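Local coordinates for adhesion and penetration protein autotransporter (PDB 3SYJ) that promotes adherence to and invasion of host cells and bacterial aggregation through its passenger domain, the part described here, and is probably also a serine protease, at residues T391-N397 and T411-K417; G418-I424 and Q444-G450; I432-Q436 and N461-F466; D481-H485 and Q508-V512. All coordinates share one frame; numbering follows the deposited sequence.

Interaction 1. Residues T391-N397 and T411-K417; sequences TVTWKVN and TLHVQAK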
loop_
_atom_site.group_PDB
_atom_site.type_symbol
_atom_site.label_atom_id
_atom_site.label_comp_id
_atom_site.label_asym_id
_atom_site.label_seq_id
_atom_site.Cartn_x
_atom_site.Cartn_y
_atom_site.Cartn_z
ATOM N N THR A 391 -10.804 9.169 -54.844
ATOM C CA THR A 391 -9.725 8.200 -54.939
ATOM C C THR A 391 -9.422 7.913 -56.400
ATOM O O THR A 391 -10.323 7.637 -57.198
ATOM C CB THR A 391 -10.044 6.872 -54.197
ATOM O OG1 THR A 391 -10.243 7.122 -52.797
ATOM C CG2 THR A 391 -8.900 5.884 -54.360
ATOM N N VAL A 392 -8.147 8.001 -56.753
ATOM C CA VAL A 392 -7.725 7.712 -58.107
ATOM C C VAL A 392 -6.820 6.497 -58.086
ATOM O O VAL A 392 -5.702 6.556 -57.584
ATOM C CB VAL A 392 -7.005 8.912 -58.768
ATOM C CG1 VAL A 392 -6.425 8.503 -60.118
ATOM C CG2 VAL A 392 -7.964 10.072 -58.948
ATOM N N THR A 393 -7.331 5.384 -58.607
ATOM C CA THR A 393 -6.545 4.169 -58.722
ATOM C C THR A 393 -5.607 4.291 -59.920
ATOM O O THR A 393 -6.052 4.299 -61.067
ATOM C CB THR A 393 -7.452 2.954 -58.857
ATOM O OG1 THR A 393 -8.390 2.947 -57.774
ATOM C CG2 THR A 393 -6.631 1.671 -58.814
ATOM N N TRP A 394 -4.313 4.405 -59.639
ATOM C CA TRP A 394 -3.321 4.773 -60.643
ATOM C C TRP A 394 -2.482 3.564 -61.028
ATOM O O TRP A 394 -1.608 3.148 -60.275
ATOM C CB TRP A 394 -2.422 5.887 -60.090
ATOM C CG TRP A 394 -1.523 6.535 -61.109
ATOM C CD1 TRP A 394 -0.193 6.296 -61.297
ATOM C CD2 TRP A 394 -1.888 7.535 -62.072
ATOM N NE1 TRP A 394 0.289 7.078 -62.317
ATOM C CE2 TRP A 394 -0.733 7.845 -62.813
ATOM C CE3 TRP A 394 -3.083 8.191 -62.382
ATOM C CZ2 TRP A 394 -0.735 8.780 -63.846
ATOM C CZ3 TRP A 394 -3.085 9.115 -63.407
ATOM C CH2 TRP A 394 -1.918 9.400 -64.128
ATOM N N LYS A 395 -2.750 2.996 -62.199
ATOM C CA LYS A 395 -2.097 1.747 -62.590
ATOM C C LYS A 395 -1.046 1.959 -63.675
ATOM O O LYS A 395 -0.637 1.020 -64.357
ATOM C CB LYS A 395 -3.140 0.727 -63.043
ATOM C CG LYS A 395 -4.081 0.313 -61.925
ATOM C CD LYS A 395 -5.202 -0.600 -62.408
ATOM C CE LYS A 395 -6.107 -0.989 -61.245
ATOM N NZ LYS A 395 -7.364 -1.666 -61.679
ATOM N N VAL A 396 -0.604 3.202 -63.819
ATOM C CA VAL A 396 0.312 3.574 -64.884
ATOM C C VAL A 396 1.671 3.940 -64.315
ATOM O O VAL A 396 1.764 4.748 -63.392
ATOM C CB VAL A 396 -0.253 4.751 -65.679
ATOM C CG1 VAL A 396 0.767 5.273 -66.653
ATOM C CG2 VAL A 396 -1.495 4.305 -66.419
ATOM N N ASN A 397 2.725 3.341 -64.856
ATOM C CA ASN A 397 4.072 3.608 -64.362
ATOM C C ASN A 397 4.579 4.994 -64.746
ATOM O O ASN A 397 3.944 5.710 -65.518
ATOM C CB ASN A 397 5.052 2.551 -64.862
ATOM C CG ASN A 397 5.001 1.280 -64.046
ATOM O OD1 ASN A 397 5.016 0.180 -64.605
ATOM N ND2 ASN A 397 4.937 1.417 -62.722
ATOM N N THR A 411 -6.906 10.914 -52.594
ATOM C CA THR A 411 -6.022 9.748 -52.555
ATOM C C THR A 411 -5.542 9.277 -53.937
ATOM O O THR A 411 -6.300 9.265 -54.901
ATOM C CB THR A 411 -6.706 8.572 -51.826
ATOM O OG1 THR A 411 -6.979 8.952 -50.471
ATOM C CG2 THR A 411 -5.822 7.338 -51.835
ATOM N N LEU A 412 -4.270 8.905 -54.013
ATOM C CA LEU A 412 -3.687 8.319 -55.210
ATOM C C LEU A 412 -3.310 6.903 -54.825
ATOM O O LEU A 412 -2.362 6.697 -54.076
ATOM C CB LEU A 412 -2.408 9.060 -55.598
ATOM C CG LEU A 412 -2.055 9.337 -57.060
ATOM C CD1 LEU A 412 -0.594 8.978 -57.327
ATOM C CD2 LEU A 412 -2.957 8.608 -58.019
ATOM N N HIS A 413 -4.058 5.925 -55.315
ATOM C CA HIS A 413 -3.772 4.533 -55.000
ATOM C C HIS A 413 -2.879 3.950 -56.096
ATOM O O HIS A 413 -3.359 3.566 -57.154
ATOM C CB HIS A 413 -5.092 3.760 -54.855
ATOM C CG HIS A 413 -4.925 2.305 -54.545
ATOM N ND1 HIS A 413 -3.746 1.772 -54.073
ATOM C CD2 HIS A 413 -5.803 1.275 -54.606
ATOM C CE1 HIS A 413 -3.896 0.475 -53.877
ATOM N NE2 HIS A 413 -5.136 0.147 -54.193
ATOM N N VAL A 414 -1.577 3.909 -55.845
ATOM C CA VAL A 414 -0.619 3.428 -56.842
ATOM C C VAL A 414 -0.638 1.907 -56.950
ATOM O O VAL A 414 -0.408 1.196 -55.966
ATOM C CB VAL A 414 0.811 3.891 -56.513
ATOM C CG1 VAL A 414 1.819 3.325 -57.520
ATOM C CG2 VAL A 414 0.865 5.398 -56.489
ATOM N N GLN A 415 -0.903 1.413 -58.154
ATOM C CA GLN A 415 -1.100 -0.014 -58.355
ATOM C C GLN A 415 -0.635 -0.459 -59.741
ATOM O O GLN A 415 -1.255 -1.325 -60.361
ATOM C CB GLN A 415 -2.582 -0.351 -58.166
ATOM C CG GLN A 415 -2.853 -1.673 -57.480
ATOM C CD GLN A 415 -4.335 -1.882 -57.212
ATOM O OE1 GLN A 415 -4.732 -2.296 -56.120
ATOM N NE2 GLN A 415 -5.163 -1.587 -58.210
ATOM N N ALA A 416 0.448 0.132 -60.233
ATOM C CA ALA A 416 0.990 -0.263 -61.527
ATOM C C ALA A 416 1.826 -1.544 -61.408
ATOM O O ALA A 416 2.020 -2.069 -60.309
ATOM C CB ALA A 416 1.819 0.869 -62.114
ATOM N N LYS A 417 2.327 -2.040 -62.536
ATOM C CA LYS A 417 3.049 -3.309 -62.546
ATOM C C LYS A 417 4.532 -3.157 -62.790
ATOM O O LYS A 417 4.959 -2.398 -63.663
ATOM C CB LYS A 417 2.471 -4.273 -63.593
ATOM C CG LYS A 417 1.243 -5.048 -63.113
ATOM C CD LYS A 417 0.756 -6.064 -64.149
ATOM C CE LYS A 417 1.777 -7.171 -64.383
ATOM N NZ LYS A 417 1.229 -8.271 -65.239
HETATM O O HOH W 1 1.420 -0.926 -64.926
#
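The backbone N-H of Trp-394 meets the carbonyl O of His-413 at 2.8 Å, and the bond is nearly straight, with 168° at the hydrogen. The carbonyl of Trp-394 in turn takes the amide of Gln-415, N to O again 2.8 Å. Val-392 does the same two residues earlier, giving its N-H to Thr-411 O and accepting from His-413 N. Four bonds that switch partner in this way, with strand axes 21° apart, are the signature of a parallel pairing of 391-394 with 411-414. Where the strands give out, a water continues the link: it donates to Lys-395 O at 2.9 Å and accepts from Lys-417 N.

The two faces differ in chemistry. On one, Thr-391 and Thr-411 stand side by side and point the same way, with Thr-393 and His-413 following. On the other, Leu-412 turns its CD2 toward the partner strand, 3.5 Å from Trp-394 CB and 4.1 Å from Val-392 CG1. Trp-394 has CG anti to the backbone N (chi1 -169°), a torsion that carries the indole away from 411-414, while CB of its near neighbour Val-396 lies over one ring face, near the rim. Leu-363, Phe-365 and Val-371 pack against Trp-394. Beyond the strands, Ala-416 CB comes within 3.3 Å of Lys-395 O, and Lys-395 runs extended alongside Gln-415.

Parallel strands in exact register, apolar on the inward face and polar on the outer one, are typical of successive coils of the right-handed beta-helix found in many autotransporter passenger domains, this one included.

Interaction 2. Residues G418-I424 and Q444-G450; sequences GENKGSI and QAFSEIG
Ile-424 and Phe-446 make the dense part of this contact. Ile-424 CG2 sits 3.6 Å from the centroid of the Phe-446 ring, only 16° off the ring normal, a CH-pi contact over the face. The same methyl also packs 3.7 Å from Ile-449 CG1. At the edge of the ring, in its plane, lies Gly-422 O, which is held by the amide of Ser-447. Asn-420 closes this region: its ND2 gives a 2.8 Å bond to Ala-445 O, which lies in the plane of the side-chain amide, while OD1 is met from well above that plane by Gly-422 N, forming an Asx turn, and also accepts from Gly-398 N.

The solvent side is looser. Glu-419 and Lys-421 are exposed, and the side chain of Glu-419 runs alongside that of Gln-444. Ser-447 OG reaches Lys-421 O at 3.0 Å, and a water joins Ser-423 OG to Glu-448 OE1. Backbone bonds bracket the contact, from Gln-444 N to Gly-418 O at one end and from Gly-450 N to Ile-424 O, 3.1 Å, at the other.

Ile-424 and Ile-449 form a parallel bridge between strands 423-427 and 449-452, in the parallel sheet between strands 403-407 and 471-473; strand 430-433 presents Val-431 and Leu-433 from across the coil interior.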
loop_
_atom_site.group_PDB
_atom_site.type_symbol
_atom_site.label_atom_id
_atom_site.label_comp_id
_atom_site.label_asym_id
_atom_site.label_seq_id
_atom_site.Cartn_x
_atom_site.Cartn_y
_atom_site.Cartn_z
ATOM N N GLY A 418 5.311 -3.908 -62.023
ATOM C CA GLY A 418 6.740 -3.987 -62.230
ATOM C C GLY A 418 7.536 -2.939 -61.482
ATOM O O GLY A 418 7.103 -2.410 -60.456
ATOM N N GLU A 419 8.715 -2.644 -62.010
ATOM C CA GLU A 419 9.606 -1.665 -61.404
ATOM C C GLU A 419 9.367 -0.302 -62.015
ATOM O O GLU A 419 9.783 -0.042 -63.140
ATOM C CB GLU A 419 11.060 -2.069 -61.633
ATOM C CG GLU A 419 12.055 -0.954 -61.369
ATOM C CD GLU A 419 13.451 -1.291 -61.862
ATOM O OE1 GLU A 419 13.629 -2.385 -62.446
ATOM O OE2 GLU A 419 14.369 -0.463 -61.669
ATOM N N ASN A 420 8.683 0.571 -61.284
ATOM C CA ASN A 420 8.521 1.940 -61.741
ATOM C C ASN A 420 9.819 2.675 -61.510
ATOM O O ASN A 420 10.367 2.662 -60.403
ATOM C CB ASN A 420 7.394 2.650 -61.003
ATOM C CG ASN A 420 7.331 4.130 -61.336
ATOM O OD1 ASN A 420 7.586 4.537 -62.472
ATOM N ND2 ASN A 420 6.989 4.944 -60.345
ATOM N N LYS A 421 10.337 3.305 -62.549
ATOM C CA LYS A 421 11.614 3.971 -62.396
ATOM C C LYS A 421 11.477 5.455 -62.035
ATOM O O LYS A 421 12.454 6.092 -61.642
ATOM C CB LYS A 421 12.498 3.738 -63.618
ATOM C CG LYS A 421 13.409 2.532 -63.459
ATOM C CD LYS A 421 14.107 2.179 -64.754
ATOM C CE LYS A 421 13.130 1.561 -65.743
ATOM N NZ LYS A 421 13.824 1.023 -66.945
ATOM N N GLY A 422 10.261 5.992 -62.139
ATOM C CA GLY A 422 10.001 7.358 -61.725
ATOM C C GLY A 422 10.001 7.475 -60.211
ATOM O O GLY A 422 9.884 6.475 -59.497
ATOM N N SER A 423 10.135 8.697 -59.710
ATOM C CA SER A 423 10.004 8.932 -58.275
ATOM C C SER A 423 8.746 9.747 -57.973
ATOM O O SER A 423 7.944 10.021 -58.862
ATOM C CB SER A 423 11.248 9.631 -57.726
ATOM O OG SER A 423 11.435 10.884 -58.362
ATOM N N ILE A 424 8.569 10.133 -56.718
ATOM C CA ILE A 424 7.381 10.889 -56.342
ATOM C C ILE A 424 7.633 11.877 -55.209
ATOM O O ILE A 424 8.423 11.611 -54.294
ATOM C CB ILE A 424 6.224 9.948 -55.947
ATOM C CG1 ILE A 424 4.931 10.740 -55.699
ATOM C CG2 ILE A 424 6.606 9.129 -54.726
ATOM C CD1 ILE A 424 3.670 9.903 -55.771
ATOM N N GLN A 444 8.342 -2.379 -57.655
ATOM C CA GLN A 444 8.833 -1.142 -57.037
ATOM C C GLN A 444 7.883 0.005 -57.341
ATOM O O GLN A 444 7.604 0.295 -58.509
ATOM C CB GLN A 444 10.241 -0.803 -57.526
ATOM C CG GLN A 444 10.747 0.569 -57.083
ATOM C CD GLN A 444 12.155 0.858 -57.577
ATOM O OE1 GLN A 444 12.348 1.532 -58.592
ATOM N NE2 GLN A 444 13.144 0.331 -56.875
ATOM N N ALA A 445 7.374 0.648 -56.295
ATOM C CA ALA A 445 6.411 1.733 -56.470
ATOM C C ALA A 445 7.047 2.985 -57.059
ATOM O O ALA A 445 6.506 3.587 -57.979
ATOM C CB ALA A 445 5.729 2.048 -55.157
ATOM N N PHE A 446 8.201 3.367 -56.517
ATOM C CA PHE A 446 8.956 4.525 -56.996
ATOM C C PHE A 446 10.441 4.334 -56.696
ATOM O O PHE A 446 10.805 3.638 -55.751
ATOM C CB PHE A 446 8.447 5.820 -56.350
ATOM C CG PHE A 446 6.996 6.115 -56.629
ATOM C CD1 PHE A 446 6.611 6.729 -57.815
ATOM C CD2 PHE A 446 6.019 5.779 -55.706
ATOM C CE1 PHE A 446 5.275 7.004 -58.074
ATOM C CE2 PHE A 446 4.685 6.037 -55.958
ATOM C CZ PHE A 446 4.310 6.653 -57.143
ATOM N N SER A 447 11.301 4.943 -57.499
ATOM C CA SER A 447 12.734 4.844 -57.250
ATOM C C SER A 447 13.138 5.743 -56.086
ATOM O O SER A 447 14.250 5.649 -55.578
ATOM C CB SER A 447 13.518 5.239 -58.493
ATOM O OG SER A 447 13.228 6.578 -58.836
ATOM N N GLU A 448 12.225 6.611 -55.666
ATOM C CA GLU A 448 12.502 7.572 -54.606
ATOM C C GLU A 448 11.185 8.221 -54.186
ATOM O O GLU A 448 10.355 8.559 -55.034
ATOM C CB GLU A 448 13.490 8.625 -55.113
ATOM C CG GLU A 448 14.061 9.543 -54.052
ATOM C CD GLU A 448 15.165 10.447 -54.595
ATOM O OE1 GLU A 448 14.927 11.151 -55.605
ATOM O OE2 GLU A 448 16.270 10.454 -54.007
ATOM N N ILE A 449 10.993 8.387 -52.880
ATOM C CA ILE A 449 9.725 8.888 -52.343
ATOM C C ILE A 449 9.971 9.935 -51.260
ATOM O O ILE A 449 10.691 9.679 -50.297
ATOM C CB ILE A 449 8.861 7.741 -51.749
ATOM C CG1 ILE A 449 8.569 6.666 -52.800
ATOM C CG2 ILE A 449 7.563 8.278 -51.168
ATOM C CD1 ILE A 449 8.067 5.355 -52.205
ATOM N N GLY A 450 9.385 11.118 -51.427
ATOM C CA GLY A 450 9.505 12.164 -50.432
ATOM C C GLY A 450 8.153 12.647 -49.932
ATOM O O GLY A 450 7.194 12.739 -50.697
HETATM O O HOH W 2 12.825 12.541 -56.630
#

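Interaction 3. Residues I432-Q436 and N461-F466; sequences ILEQQ and NDDKQF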
loop_
_atom_site.group_PDB
_atom_site.type_symbol
_atom_site.label_atom_id
_atom_site.label_comp_id
_atom_site.label_asym_id
_atom_site.label_seq_id
_atom_site.Cartn_x
_atom_site.Cartn_y
_atom_site.Cartn_z
ATOM N N ILE A 432 -1.324 5.741 -51.566
ATOM C CA ILE A 432 -1.244 4.364 -51.098
ATOM C C ILE A 432 -0.340 3.593 -52.048
ATOM O O ILE A 432 -0.528 3.642 -53.263
ATOM C CB ILE A 432 -2.637 3.701 -51.067
ATOM C CG1 ILE A 432 -3.574 4.473 -50.132
ATOM C CG2 ILE A 432 -2.525 2.257 -50.645
ATOM C CD1 ILE A 432 -5.018 3.992 -50.169
ATOM N N LEU A 433 0.650 2.900 -51.499
ATOM C CA LEU A 433 1.575 2.122 -52.313
ATOM C C LEU A 433 1.148 0.670 -52.384
ATOM O O LEU A 433 1.170 -0.040 -51.378
ATOM C CB LEU A 433 2.988 2.190 -51.742
ATOM C CG LEU A 433 3.564 3.592 -51.546
ATOM C CD1 LEU A 433 4.956 3.492 -50.940
ATOM C CD2 LEU A 433 3.586 4.331 -52.882
ATOM N N GLU A 434 0.763 0.234 -53.579
ATOM C CA GLU A 434 0.478 -1.176 -53.815
ATOM C C GLU A 434 0.884 -1.628 -55.220
ATOM O O GLU A 434 0.082 -2.236 -55.927
ATOM C CB GLU A 434 -1.011 -1.484 -53.564
ATOM C CG GLU A 434 -1.255 -2.916 -53.077
ATOM C CD GLU A 434 -2.722 -3.280 -52.933
ATOM O OE1 GLU A 434 -3.585 -2.381 -52.997
ATOM O OE2 GLU A 434 -3.011 -4.482 -52.754
ATOM N N GLN A 435 2.118 -1.333 -55.630
ATOM C CA GLN A 435 2.615 -1.828 -56.912
ATOM C C GLN A 435 2.478 -3.331 -56.939
ATOM O O GLN A 435 2.725 -3.991 -55.928
ATOM C CB GLN A 435 4.095 -1.506 -57.116
ATOM C CG GLN A 435 4.383 -0.145 -57.664
ATOM C CD GLN A 435 4.123 -0.016 -59.143
ATOM O OE1 GLN A 435 4.850 -0.551 -59.982
ATOM N NE2 GLN A 435 3.101 0.732 -59.471
ATOM N N GLN A 436 2.112 -3.859 -58.104
ATOM C CA GLN A 436 2.071 -5.298 -58.339
ATOM C C GLN A 436 3.354 -5.762 -59.012
ATOM O O GLN A 436 3.893 -5.071 -59.875
ATOM C CB GLN A 436 0.912 -5.650 -59.265
ATOM C CG GLN A 436 -0.354 -4.849 -59.062
ATOM C CD GLN A 436 -1.157 -5.315 -57.869
ATOM O OE1 GLN A 436 -0.769 -5.100 -56.720
ATOM N NE2 GLN A 436 -2.297 -5.945 -58.137
ATOM N N ASN A 461 0.368 -0.519 -48.448
ATOM C CA ASN A 461 -0.561 -1.630 -48.593
ATOM C C ASN A 461 0.126 -2.911 -49.044
ATOM O O ASN A 461 -0.531 -3.838 -49.497
ATOM C CB ASN A 461 -1.701 -1.273 -49.547
ATOM C CG ASN A 461 -2.850 -0.574 -48.844
ATOM O OD1 ASN A 461 -3.984 -0.606 -49.312
ATOM N ND2 ASN A 461 -2.562 0.054 -47.708
ATOM N N ASP A 462 1.447 -2.961 -48.903
ATOM C CA ASP A 462 2.220 -4.138 -49.295
ATOM C C ASP A 462 3.662 -4.005 -48.826
ATOM O O ASP A 462 4.092 -2.924 -48.407
ATOM C CB ASP A 462 2.167 -4.329 -50.816
ATOM C CG ASP A 462 2.675 -5.704 -51.264
ATOM O OD1 ASP A 462 2.873 -6.601 -50.414
ATOM O OD2 ASP A 462 2.876 -5.888 -52.484
ATOM N N ASP A 463 4.407 -5.105 -48.885
ATOM C CA ASP A 463 5.821 -5.083 -48.538
ATOM C C ASP A 463 6.676 -4.819 -49.771
ATOM O O ASP A 463 6.200 -4.897 -50.906
ATOM C CB ASP A 463 6.253 -6.390 -47.880
ATOM C CG ASP A 463 5.462 -6.701 -46.628
ATOM O OD1 ASP A 463 5.284 -5.795 -45.786
ATOM O OD2 ASP A 463 5.016 -7.856 -46.477
ATOM N N LYS A 464 7.939 -4.486 -49.527
ATOM C CA LYS A 464 8.919 -4.303 -50.581
ATOM C C LYS A 464 8.426 -3.394 -51.695
ATOM O O LYS A 464 8.459 -3.770 -52.860
ATOM C CB LYS A 464 9.307 -5.660 -51.159
ATOM C CG LYS A 464 9.797 -6.627 -50.120
ATOM C CD LYS A 464 10.673 -7.682 -50.757
ATOM C CE LYS A 464 11.688 -8.222 -49.762
ATOM N NZ LYS A 464 12.988 -8.546 -50.431
ATOM N N GLN A 465 7.985 -2.193 -51.335
ATOM C CA GLN A 465 7.430 -1.254 -52.309
ATOM C C GLN A 465 8.458 -0.232 -52.753
ATOM O O GLN A 465 8.316 0.401 -53.805
ATOM C CB GLN A 465 6.213 -0.536 -51.722
ATOM C CG GLN A 465 4.988 -1.413 -51.601
ATOM C CD GLN A 465 4.365 -1.714 -52.947
ATOM O OE1 GLN A 465 4.099 -2.877 -53.289
ATOM N NE2 GLN A 465 4.133 -0.669 -53.728
ATOM N N PHE A 466 9.486 -0.066 -51.934
ATOM C CA PHE A 466 10.524 0.905 -52.209
ATOM C C PHE A 466 11.733 0.602 -51.351
ATOM O O PHE A 466 11.646 -0.122 -50.362
ATOM C CB PHE A 466 10.036 2.321 -51.898
ATOM C CG PHE A 466 9.665 2.522 -50.458
ATOM C CD1 PHE A 466 10.609 2.961 -49.536
ATOM C CD2 PHE A 466 8.381 2.259 -50.018
ATOM C CE1 PHE A 466 10.273 3.141 -48.200
ATOM C CE2 PHE A 466 8.041 2.433 -48.688
ATOM C CZ PHE A 466 8.991 2.882 -47.779
HETATM O O HOH W 3 1.808 -5.891 -54.748
#
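Leu-433 and Phe-466 cross at about a right angle, with Leu-433 CD1 3.8 Å from Phe-466 CD2. The ring can reach the leucine because its CG lies between the backbone N and the carbonyl carbon (chi1 61°). Ile-449 and Leu-460 touch both, and the Phe-471 ring meets that of Phe-466.

At the outer end of the contact the orientations are oblique. Ile-432 brings its CG2 methyl to the amide carbon of Asn-461, 3.4 Å from CG. Glu-434, two residues on from Ile-432, crosses the same asparagine obliquely, its CG 3.9 Å from Asn-461 CB; the carboxylate and amide planes stand 67° apart, and the contact is through the aliphatic parts. Leu-433, between them in sequence, accepts from Asn-461 N at its O, 3.1 Å, the sole hydrogen bond established between the segments.

Gln-465 bends at chi2 (-72°), which folds its amide back onto the main chain of Gln-435: CD lies 3.5 Å from Gln-435 N. The two glutamines cross obliquely there. Asp-462 faces the contact too, but its OD2 makes a salt bridge with Lys-443.

The chemistry is therefore mixed: one backbone bond, one apolar crossing, and the amide of the buried Gln-465 set against the main chain of Gln-435. Glu-434 OE2 and Asp-462 OD2 are kept 6.1 Å apart, and the lysine at Asp-462 would be expected to ease any repulsion between these like charges.

Interaction 4. Residues D481-H485 and Q508-V512; sequences DLNGH and QAANV
Leu-482 and Val-512 cross at about a right angle in the apolar part of the contact, and Leu-482 CD1 presses against Val-512 CG2 at 3.4 Å, tighter than ordinary van der Waals contact. Leu-482 CB rests 3.9 Å from Ala-510 CB. Leu-555 and Ile-501 complete this apolar cluster.

Close approaches at the glycine and the carbonyls form the second kind. Gly-484 CA is 3.4 Å from Ala-509 O in a CA-H...O contact, and Ala-510 CB lies 3.1 Å from His-485 O. Gln-508 CB packs 3.9 Å from Gly-484 CA, and Gly-484 has positive phi within the turn.

Hydrogen bonds between the two segments are absent; those inside 481-485 shape the turn. Leu-482 O accepts twice from His-485: from its backbone N at 2.8 Å, closing a type I' turn, and from ND1 at 3.2 Å, in both the carbonyl plane and the ring plane. That second bond helps fix the rotation of the imidazole. Asp-481 OD1 takes Asn-483 N from above the carboxylate plane, making an Asx turn, and also accepts from His-504 N.

The turn is held by its own polar groups, which probably stiffens it, and offers the other segment mainly carbon. Direct contact between the segments is mainly van der Waals, while Asn-503 bridges them, bonded to Gln-508 O and weakly to Gly-484 N; other polar atoms find outside partners, as Asn-511 does with Asn-556.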
loop_
_atom_site.group_PDB
_atom_site.type_symbol
_atom_site.label_atom_id
_atom_site.label_comp_id
_atom_site.label_asym_id
_atom_site.label_seq_id
_atom_site.Cartn_x
_atom_site.Cartn_y
_atom_site.Cartn_z
ATOM N N ASP A 481 2.492 6.167 -42.999
ATOM C CA ASP A 481 1.614 5.235 -42.292
ATOM C C ASP A 481 1.955 3.803 -42.682
ATOM O O ASP A 481 1.602 3.342 -43.767
ATOM C CB ASP A 481 0.138 5.536 -42.591
ATOM C CG ASP A 481 -0.803 4.467 -42.041
ATOM O OD1 ASP A 481 -0.445 3.801 -41.046
ATOM O OD2 ASP A 481 -1.907 4.295 -42.605
ATOM N N LEU A 482 2.647 3.114 -41.780
ATOM C CA LEU A 482 3.092 1.746 -42.001
ATOM C C LEU A 482 1.929 0.772 -42.184
ATOM O O LEU A 482 2.102 -0.323 -42.725
ATOM C CB LEU A 482 3.954 1.298 -40.826
ATOM C CG LEU A 482 5.185 2.167 -40.583
ATOM C CD1 LEU A 482 5.967 1.583 -39.448
ATOM C CD2 LEU A 482 6.025 2.229 -41.845
ATOM N N ASN A 483 0.751 1.170 -41.713
ATOM C CA ASN A 483 -0.458 0.396 -41.931
ATOM C C ASN A 483 -0.233 -1.091 -41.707
ATOM O O ASN A 483 -0.583 -1.910 -42.557
ATOM C CB ASN A 483 -0.975 0.636 -43.346
ATOM C CG ASN A 483 -2.305 -0.053 -43.610
ATOM O OD1 ASN A 483 -3.065 -0.333 -42.682
ATOM N ND2 ASN A 483 -2.589 -0.329 -44.882
ATOM N N GLY A 484 0.371 -1.429 -40.571
ATOM C CA GLY A 484 0.547 -2.814 -40.174
ATOM C C GLY A 484 1.759 -3.499 -40.765
ATOM O O GLY A 484 1.958 -4.695 -40.572
ATOM N N HIS A 485 2.576 -2.749 -41.493
ATOM C CA HIS A 485 3.753 -3.333 -42.127
ATOM C C HIS A 485 5.013 -2.971 -41.355
ATOM O O HIS A 485 4.998 -2.081 -40.510
ATOM C CB HIS A 485 3.868 -2.853 -43.573
ATOM C CG HIS A 485 2.812 -3.404 -44.479
ATOM N ND1 HIS A 485 1.572 -2.818 -44.622
ATOM C CD2 HIS A 485 2.812 -4.489 -45.289
ATOM C CE1 HIS A 485 0.853 -3.520 -45.481
ATOM N NE2 HIS A 485 1.584 -4.537 -45.902
ATOM N N GLN A 508 -3.398 -4.584 -36.983
ATOM C CA GLN A 508 -2.063 -5.155 -37.087
ATOM C C GLN A 508 -0.998 -4.204 -36.558
ATOM O O GLN A 508 -0.976 -3.033 -36.918
ATOM C CB GLN A 508 -1.755 -5.501 -38.540
ATOM C CG GLN A 508 -2.470 -6.726 -39.048
ATOM C CD GLN A 508 -1.808 -7.279 -40.283
ATOM O OE1 GLN A 508 -1.516 -8.474 -40.365
ATOM N NE2 GLN A 508 -1.536 -6.404 -41.250
ATOM N N ALA A 509 -0.111 -4.711 -35.711
ATOM C CA ALA A 509 1.004 -3.913 -35.218
ATOM C C ALA A 509 2.018 -3.650 -36.332
ATOM O O ALA A 509 1.929 -4.228 -37.415
ATOM C CB ALA A 509 1.675 -4.598 -34.045
ATOM N N ALA A 510 2.970 -2.762 -36.066
ATOM C CA ALA A 510 4.024 -2.450 -37.027
ATOM C C ALA A 510 5.351 -2.242 -36.303
ATOM O O ALA A 510 5.373 -1.849 -35.138
ATOM C CB ALA A 510 3.653 -1.215 -37.846
ATOM N N ASN A 511 6.455 -2.531 -36.979
ATOM C CA ASN A 511 7.766 -2.284 -36.394
ATOM C C ASN A 511 8.649 -1.448 -37.310
ATOM O O ASN A 511 8.665 -1.660 -38.516
ATOM C CB ASN A 511 8.473 -3.598 -36.075
ATOM C CG ASN A 511 7.645 -4.506 -35.187
ATOM O OD1 ASN A 511 7.096 -4.077 -34.171
ATOM N ND2 ASN A 511 7.550 -5.772 -35.572
ATOM N N VAL A 512 9.369 -0.491 -36.734
ATOM C CA VAL A 512 10.439 0.185 -37.451
ATOM C C VAL A 512 11.758 -0.167 -36.783
ATOM O O VAL A 512 11.939 0.047 -35.585
ATOM C CB VAL A 512 10.282 1.724 -37.446
ATOM C CG1 VAL A 512 11.314 2.367 -38.368
ATOM C CG2 VAL A 512 8.891 2.127 -37.869
#

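All four contacts join successive coils at one region of the beta-helix. Interactions 1, 2 and 3 form a compact group, with centres 10 to 12 Å apart. Interaction 3 continues the parallel pairing of interaction 1: Val-414 N lies 2.8 Å from Ile-432 O, a probable hydrogen bond. Interactions 2 and 3 alternate along the chain and meet where Ala-445 N approaches Gln-465 O at 2.7 Å. Interaction 4 is one step further on, its centre about 13 Å from that of interaction 3, which it touches through His-485 and Asp-463; it makes no contact with interactions 1 and 2. All lie away from Ser-218, the active-site serine inferred by similarity.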